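Local coordinates for protein catechol 1,2-dioxygenase (Burkholderia ambifaria, PDB 5VXT) that probably catalyses the iron(III)-dependent intradiol ring cleavage of catechol with dioxygen, and binds phosphatidylethanolamine in its helical region, at residues V48-L51 against L52-F56; D15-E18 against V19-L23. All blocks are in the same frame, centred on the assembly; numbering follows the deposited sequence.

Interaction 1: residues V48-L51 against L52-F56; sequences VHRL and LGDLF. With PTY (phosphatidylethanolamine), chain C.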
loop_
_atom_site.group_PDB
_atom_site.type_symbol
_atom_site.label_atom_id
_atom_site.label_comp_id
_atom_site.label_asym_id
_atom_site.label_seq_id
_atom_site.Cartn_x
_atom_site.Cartn_y
_atom_site.Cartn_z
ATOM N N VAL B 48 4.936 -7.403 -11.338
ATOM C CA VAL B 48 5.820 -6.843 -10.311
ATOM C C VAL B 48 7.084 -6.282 -10.948
ATOM O O VAL B 48 7.547 -5.192 -10.586
ATOM C CB VAL B 48 6.144 -7.903 -9.239
ATOM C CG1 VAL B 48 7.311 -7.432 -8.346
ATOM C CG2 VAL B 48 4.920 -8.193 -8.376
ATOM N N HIS B 49 7.670 -7.011 -11.908
ATOM C CA HIS B 49 8.876 -6.508 -12.558
ATOM C C HIS B 49 8.633 -5.145 -13.203
ATOM O O HIS B 49 9.469 -4.234 -13.104
ATOM C CB HIS B 49 9.381 -7.500 -13.599
ATOM C CG HIS B 49 10.680 -7.097 -14.225
ATOM N ND1 HIS B 49 10.756 -6.446 -15.438
ATOM C CD2 HIS B 49 11.955 -7.232 -13.790
ATOM C CE1 HIS B 49 12.023 -6.212 -15.731
ATOM N NE2 HIS B 49 12.771 -6.683 -14.749
ATOM N N ARG B 50 7.482 -4.977 -13.846
ATOM C CA ARG B 50 7.209 -3.718 -14.522
ATOM C C ARG B 50 6.957 -2.595 -13.517
ATOM O O ARG B 50 7.498 -1.491 -13.657
ATOM C CB ARG B 50 6.017 -3.893 -15.460
ATOM C CG ARG B 50 5.443 -2.574 -15.926
ATOM C CD ARG B 50 6.412 -1.818 -16.813
ATOM N NE ARG B 50 5.780 -0.617 -17.347
ATOM C CZ ARG B 50 5.272 -0.518 -18.567
ATOM N NH1 ARG B 50 5.307 -1.564 -19.391
ATOM N NH2 ARG B 50 4.709 0.619 -18.952
ATOM N N LEU B 51 6.132 -2.855 -12.497
ATOM C CA LEU B 51 5.805 -1.794 -11.549
ATOM C C LEU B 51 7.007 -1.422 -10.698
ATOM O O LEU B 51 7.235 -0.239 -10.418
ATOM C CB LEU B 51 4.649 -2.212 -10.652
ATOM C CG LEU B 51 3.344 -2.512 -11.389
ATOM C CD1 LEU B 51 2.240 -2.754 -10.374
ATOM C CD2 LEU B 51 3.001 -1.354 -12.310
ATOM N N LEU B 52 7.771 -2.423 -10.260
ATOM C CA LEU B 52 8.970 -2.150 -9.472
ATOM C C LEU B 52 10.011 -1.397 -10.295
ATOM O O LEU B 52 10.624 -0.436 -9.806
ATOM C CB LEU B 52 9.528 -3.469 -8.940
ATOM C CG LEU B 52 10.596 -3.445 -7.845
ATOM C CD1 LEU B 52 10.049 -2.825 -6.539
ATOM C CD2 LEU B 52 11.124 -4.863 -7.633
ATOM N N GLY B 53 10.209 -1.802 -11.555
ATOM C CA GLY B 53 11.116 -1.072 -12.426
ATOM C C GLY B 53 10.675 0.358 -12.651
ATOM O O GLY B 53 11.492 1.277 -12.647
ATOM N N ASP B 54 9.367 0.568 -12.829
ATOM C CA ASP B 54 8.870 1.924 -13.025
ATOM C C ASP B 54 9.084 2.763 -11.778
ATOM O O ASP B 54 9.410 3.955 -11.869
ATOM C CB ASP B 54 7.383 1.883 -13.393
ATOM C CG ASP B 54 7.137 1.407 -14.819
ATOM O OD1 ASP B 54 8.116 1.191 -15.563
ATOM O OD2 ASP B 54 5.947 1.253 -15.203
ATOM N N LEU B 55 8.888 2.165 -10.599
ATOM C CA LEU B 55 9.141 2.891 -9.359
ATOM C C LEU B 55 10.616 3.258 -9.238
ATOM O O LEU B 55 10.950 4.412 -8.959
ATOM C CB LEU B 55 8.711 2.063 -8.149
ATOM C CG LEU B 55 9.036 2.678 -6.781
ATOM C CD1 LEU B 55 8.384 4.085 -6.572
ATOM C CD2 LEU B 55 8.649 1.697 -5.671
ATOM N N PHE B 56 11.508 2.280 -9.437
ATOM C CA PHE B 56 12.945 2.572 -9.383
ATOM C C PHE B 56 13.326 3.686 -10.352
ATOM O O PHE B 56 14.130 4.568 -10.013
ATOM C CB PHE B 56 13.779 1.323 -9.695
ATOM C CG PHE B 56 13.852 0.321 -8.570
ATOM C CD1 PHE B 56 12.983 0.384 -7.495
ATOM C CD2 PHE B 56 14.773 -0.711 -8.620
ATOM C CE1 PHE B 56 13.040 -0.565 -6.483
ATOM C CE2 PHE B 56 14.834 -1.664 -7.605
ATOM C CZ PHE B 56 13.965 -1.585 -6.538
HETATM C C1 PTY C . -3.601 -12.529 -7.529
HETATM C C2 PTY C . -5.663 -15.593 -2.161
HETATM C C3 PTY C . -6.860 -14.744 -2.571
HETATM O O4 PTY C . -2.575 -11.686 -8.042
HETATM C C5 PTY C . -4.362 -13.828 -5.572
HETATM C C6 PTY C . -3.227 -12.986 -6.126
HETATM O O7 PTY C . -3.056 -11.841 -5.296
HETATM C C8 PTY C . -1.996 -11.998 -4.312
HETATM O O10 PTY C . -2.025 -12.901 -3.490
HETATM C C11 PTY C . -0.880 -10.992 -4.332
HETATM C C12 PTY C . -1.304 -9.971 -5.371
HETATM C C13 PTY C . -0.611 -8.647 -5.129
HETATM C C14 PTY C . 0.274 -8.314 -6.315
HETATM C C15 PTY C . 0.462 -6.811 -6.379
HETATM C C16 PTY C . 0.731 -6.278 -4.982
HETATM C C17 PTY C . 1.569 -5.013 -5.060
HETATM C C18 PTY C . 2.665 -5.217 -6.091
HETATM C C19 PTY C . 3.598 -4.018 -6.108
HETATM C C20 PTY C . 5.033 -4.504 -6.226
HETATM C C21 PTY C . 5.826 -3.614 -7.169
HETATM C C22 PTY C . 5.261 -2.204 -7.204
HETATM C C23 PTY C . 6.153 -1.225 -6.461
HETATM C C24 PTY C . 5.605 -0.955 -5.069
HETATM C C25 PTY C . 6.194 -1.917 -4.046
HETATM C C26 PTY C . 6.056 -1.301 -2.661
HETATM C C27 PTY C . 7.354 -1.433 -1.882
HETATM C C28 PTY C . 7.218 -0.659 -0.584
HETATM C C29 PTY C . 6.104 -1.254 0.241
HETATM C C30 PTY C . -2.838 -10.898 -9.229
HETATM C C31 PTY C . -1.828 -9.897 -9.738
HETATM O O30 PTY C . -3.904 -11.047 -9.795
HETATM C C32 PTY C . -2.103 -8.555 -9.064
HETATM C C33 PTY C . -1.196 -7.439 -9.574
HETATM C C34 PTY C . -1.865 -6.082 -9.389
HETATM C C35 PTY C . -1.034 -4.956 -9.982
HETATM C C36 PTY C . -1.812 -3.650 -9.965
HETATM C C37 PTY C . -2.150 -3.274 -8.531
HETATM C C38 PTY C . -2.168 -1.763 -8.381
HETATM C C39 PTY C . -2.485 -1.352 -6.953
HETATM C C40 PTY C . -1.944 0.050 -6.687
HETATM C C41 PTY C . -3.018 0.915 -6.031
HETATM C C42 PTY C . -2.608 2.374 -5.841
HETATM C C43 PTY C . -3.763 3.166 -5.240
HETATM C C44 PTY C . -4.490 2.342 -4.196
HETATM P P1 PTY C . -6.891 -13.483 -4.884
HETATM O O11 PTY C . -6.422 -13.631 -3.348
HETATM O O12 PTY C . -7.868 -12.334 -4.969
HETATM O O13 PTY C . -7.306 -14.847 -5.388
HETATM O O14 PTY C . -5.543 -13.035 -5.641
HETATM N N1 PTY C . -5.171 -16.300 -3.328
HETATM O O HOH W 1 4.534 2.734 -16.831
#
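Arg-50 and Asp-54 meet because their first torsions send the two side chains along the same side of helix 42-62: CG of Arg-50 stands opposite its backbone N (chi1 165°) and a bend at chi2 (67°) carries NE forward, while CG of Asp-54 lies beside its own backbone N. NE of Arg-50 then donates to OD2 of Asp-54 at 2.8 Å, an i to i+4 salt bridge. The acceptor lies in the guanidinium plane at its edge; the N-H reaches OD2 on the syn side, somewhat out of the plane of a carboxylate turned 67° against the guanidinium. A water closes a ring beside this bond, accepting from NH2 of Arg-50 at 3.0 Å and donating to OD2 of Asp-54 at 2.6 Å. NH2 also forms a salt bridge with Asp-61 of the second subunit.

The backbone links the same two residues, Asp-54 N donating to Arg-50 O at 2.9 Å. Leu-51, Leu-52 and Leu-55 belong to the pocket of one of two bound phosphatidylethanolamines: CB of Leu-51 comes within 3.5 Å of its C22, and CD2 of Leu-55 within 3.9 Å of C23, apolar contacts with an acyl chain. The ion pair borders the second lipid, whose pocket includes Asp-54 and Leu-51. With OD2 of Asp-54 taking two donors and Asp-61 gripping NH2, the guanidinium's rotation is fixed.

Interaction 2: residues D15-E18 against V19-L23; sequences DTKE and VQDLL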
loop_
_atom_site.group_PDB
_atom_site.type_symbol
_atom_site.label_atom_id
_atom_site.label_comp_id
_atom_site.label_asym_id
_atom_site.label_seq_id
_atom_site.Cartn_x
_atom_site.Cartn_y
_atom_site.Cartn_z
ATOM N N ASP B 15 19.948 2.507 -15.156
ATOM C CA ASP B 15 20.346 1.677 -16.285
ATOM C C ASP B 15 21.548 0.791 -15.991
ATOM O O ASP B 15 21.955 0.029 -16.873
ATOM C CB ASP B 15 20.639 2.549 -17.500
ATOM C CG ASP B 15 19.391 3.174 -18.053
ATOM O OD1 ASP B 15 19.437 4.345 -18.476
ATOM O OD2 ASP B 15 18.350 2.493 -18.025
ATOM N N THR B 16 22.109 0.853 -14.789
ATOM C CA THR B 16 23.254 0.011 -14.469
ATOM C C THR B 16 22.845 -1.456 -14.390
ATOM O O THR B 16 21.699 -1.790 -14.076
ATOM C CB THR B 16 23.885 0.434 -13.149
ATOM O OG1 THR B 16 22.938 0.276 -12.079
ATOM C CG2 THR B 16 24.339 1.881 -13.242
ATOM N N LYS B 17 23.810 -2.336 -14.673
ATOM C CA LYS B 17 23.546 -3.768 -14.608
ATOM C C LYS B 17 23.160 -4.206 -13.206
ATOM O O LYS B 17 22.351 -5.128 -13.053
ATOM C CB LYS B 17 24.768 -4.554 -15.088
ATOM C CG LYS B 17 24.565 -6.059 -15.065
ATOM C CD LYS B 17 25.848 -6.822 -15.308
ATOM C CE LYS B 17 25.608 -8.314 -15.121
ATOM N NZ LYS B 17 24.344 -8.764 -15.791
ATOM N N GLU B 18 23.716 -3.562 -12.169
ATOM C CA GLU B 18 23.377 -3.960 -10.804
ATOM C C GLU B 18 21.905 -3.716 -10.513
ATOM O O GLU B 18 21.242 -4.552 -9.889
ATOM C CB GLU B 18 24.224 -3.219 -9.768
ATOM C CG GLU B 18 23.805 -3.632 -8.335
ATOM C CD GLU B 18 24.562 -2.958 -7.187
ATOM O OE1 GLU B 18 25.319 -1.995 -7.434
ATOM O OE2 GLU B 18 24.367 -3.399 -6.022
ATOM N N VAL B 19 21.379 -2.572 -10.947
ATOM C CA VAL B 19 19.960 -2.279 -10.729
ATOM C C VAL B 19 19.077 -3.202 -11.562
ATOM O O VAL B 19 18.065 -3.708 -11.073
ATOM C CB VAL B 19 19.671 -0.801 -11.020
ATOM C CG1 VAL B 19 18.168 -0.535 -10.949
ATOM C CG2 VAL B 19 20.423 0.072 -10.009
ATOM N N GLN B 20 19.443 -3.446 -12.822
ATOM C CA GLN B 20 18.646 -4.364 -13.640
ATOM C C GLN B 20 18.701 -5.789 -13.097
ATOM O O GLN B 20 17.696 -6.512 -13.135
ATOM C CB GLN B 20 19.104 -4.309 -15.099
ATOM C CG GLN B 20 18.891 -2.933 -15.733
ATOM C CD GLN B 20 17.446 -2.463 -15.625
ATOM O OE1 GLN B 20 16.521 -3.176 -16.018
ATOM N NE2 GLN B 20 17.246 -1.269 -15.082
ATOM N N ASP B 21 19.860 -6.214 -12.578
ATOM C CA ASP B 21 19.933 -7.530 -11.955
ATOM C C ASP B 21 19.075 -7.590 -10.710
ATOM O O ASP B 21 18.456 -8.623 -10.419
ATOM C CB ASP B 21 21.381 -7.886 -11.595
ATOM C CG ASP B 21 22.181 -8.327 -12.789
ATOM O OD1 ASP B 21 21.583 -8.475 -13.877
ATOM O OD2 ASP B 21 23.411 -8.525 -12.638
ATOM N N LEU B 22 19.039 -6.492 -9.953
ATOM C CA LEU B 22 18.249 -6.454 -8.734
ATOM C C LEU B 22 16.764 -6.552 -9.046
ATOM O O LEU B 22 16.036 -7.276 -8.365
ATOM C CB LEU B 22 18.542 -5.168 -7.966
ATOM C CG LEU B 22 17.724 -4.902 -6.707
ATOM C CD1 LEU B 22 17.969 -5.954 -5.641
ATOM C CD2 LEU B 22 18.075 -3.493 -6.168
ATOM N N LEU B 23 16.303 -5.821 -10.062
ATOM C CA LEU B 23 14.897 -5.894 -10.461
ATOM C C LEU B 23 14.502 -7.304 -10.887
ATOM O O LEU B 23 13.394 -7.770 -10.578
ATOM C CB LEU B 23 14.623 -4.913 -11.601
ATOM C CG LEU B 23 14.585 -3.454 -11.172
ATOM C CD1 LEU B 23 14.573 -2.560 -12.401
ATOM C CD2 LEU B 23 13.343 -3.233 -10.309
#
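An N-cap opens helix 17-27: Thr-16 sits just before the first turn and offers OG1 to the backbone N of Val-19. At 3.4 Å this capping bond is weak, although its N-H...O angle of 159° is fairly straight. The hydroxyl also hydrogen-bonds to the carbonyl of Val-13, its stronger partner. With chi1 at 62°, OG1 is tucked between the backbone N and the carbonyl carbon of Thr-16, where it meets not only the amide of Val-19 but also that residue's CG2, at 3.3 Å. The buried Val-19 packs on Phe-56 of helix 42-62 and on Tyr-97 of the second subunit. The first regular helical bond follows, Gln-20 N donating to Thr-16 O at 3.1 Å with the donor in the carbonyl plane.

One turn along, Lys-17 and Asp-21 form a salt bridge. The lysine chain runs extended as far as CE and bends only at chi4 (45°), which brings NZ to 3.3 Å from OD2 of Asp-21 and 3.4 Å from OD1. Both bonds are weak, and the near-equal distances show the ammonium straddling the oxygen edge of the carboxylate, close to its plane. Gln-20 directs its amide back toward the preceding segment, NE2 donating to the carbonyl of Phe-14. Two polar side chains therefore tie the helix start to residues before it, while the long Lys-17 to Asp-21 bonds suggest a modest electrostatic contribution.

In the fold
Interaction 2 comes first along the chain, at the start of helix 17-27, and interaction 1 follows on the next helix, 42-62. Their centres are about 12 Å apart, and the helices pack directly: CD2 of Leu-23 lies 3.4 Å from CD2 of Phe-56 and 3.7 Å from CG of Leu-52. Both contacts lie on the same side of the chain's centre, interaction 2 farther out at about 39 Å against 27 Å, and both touch the second subunit, where Tyr-97 meets Phe-56 and Val-19. Because Leu-52 is also a lipid-pocket residue, the packing of helix 17-27 lies next to a lipid site, placing both interactions in the helical dimer region.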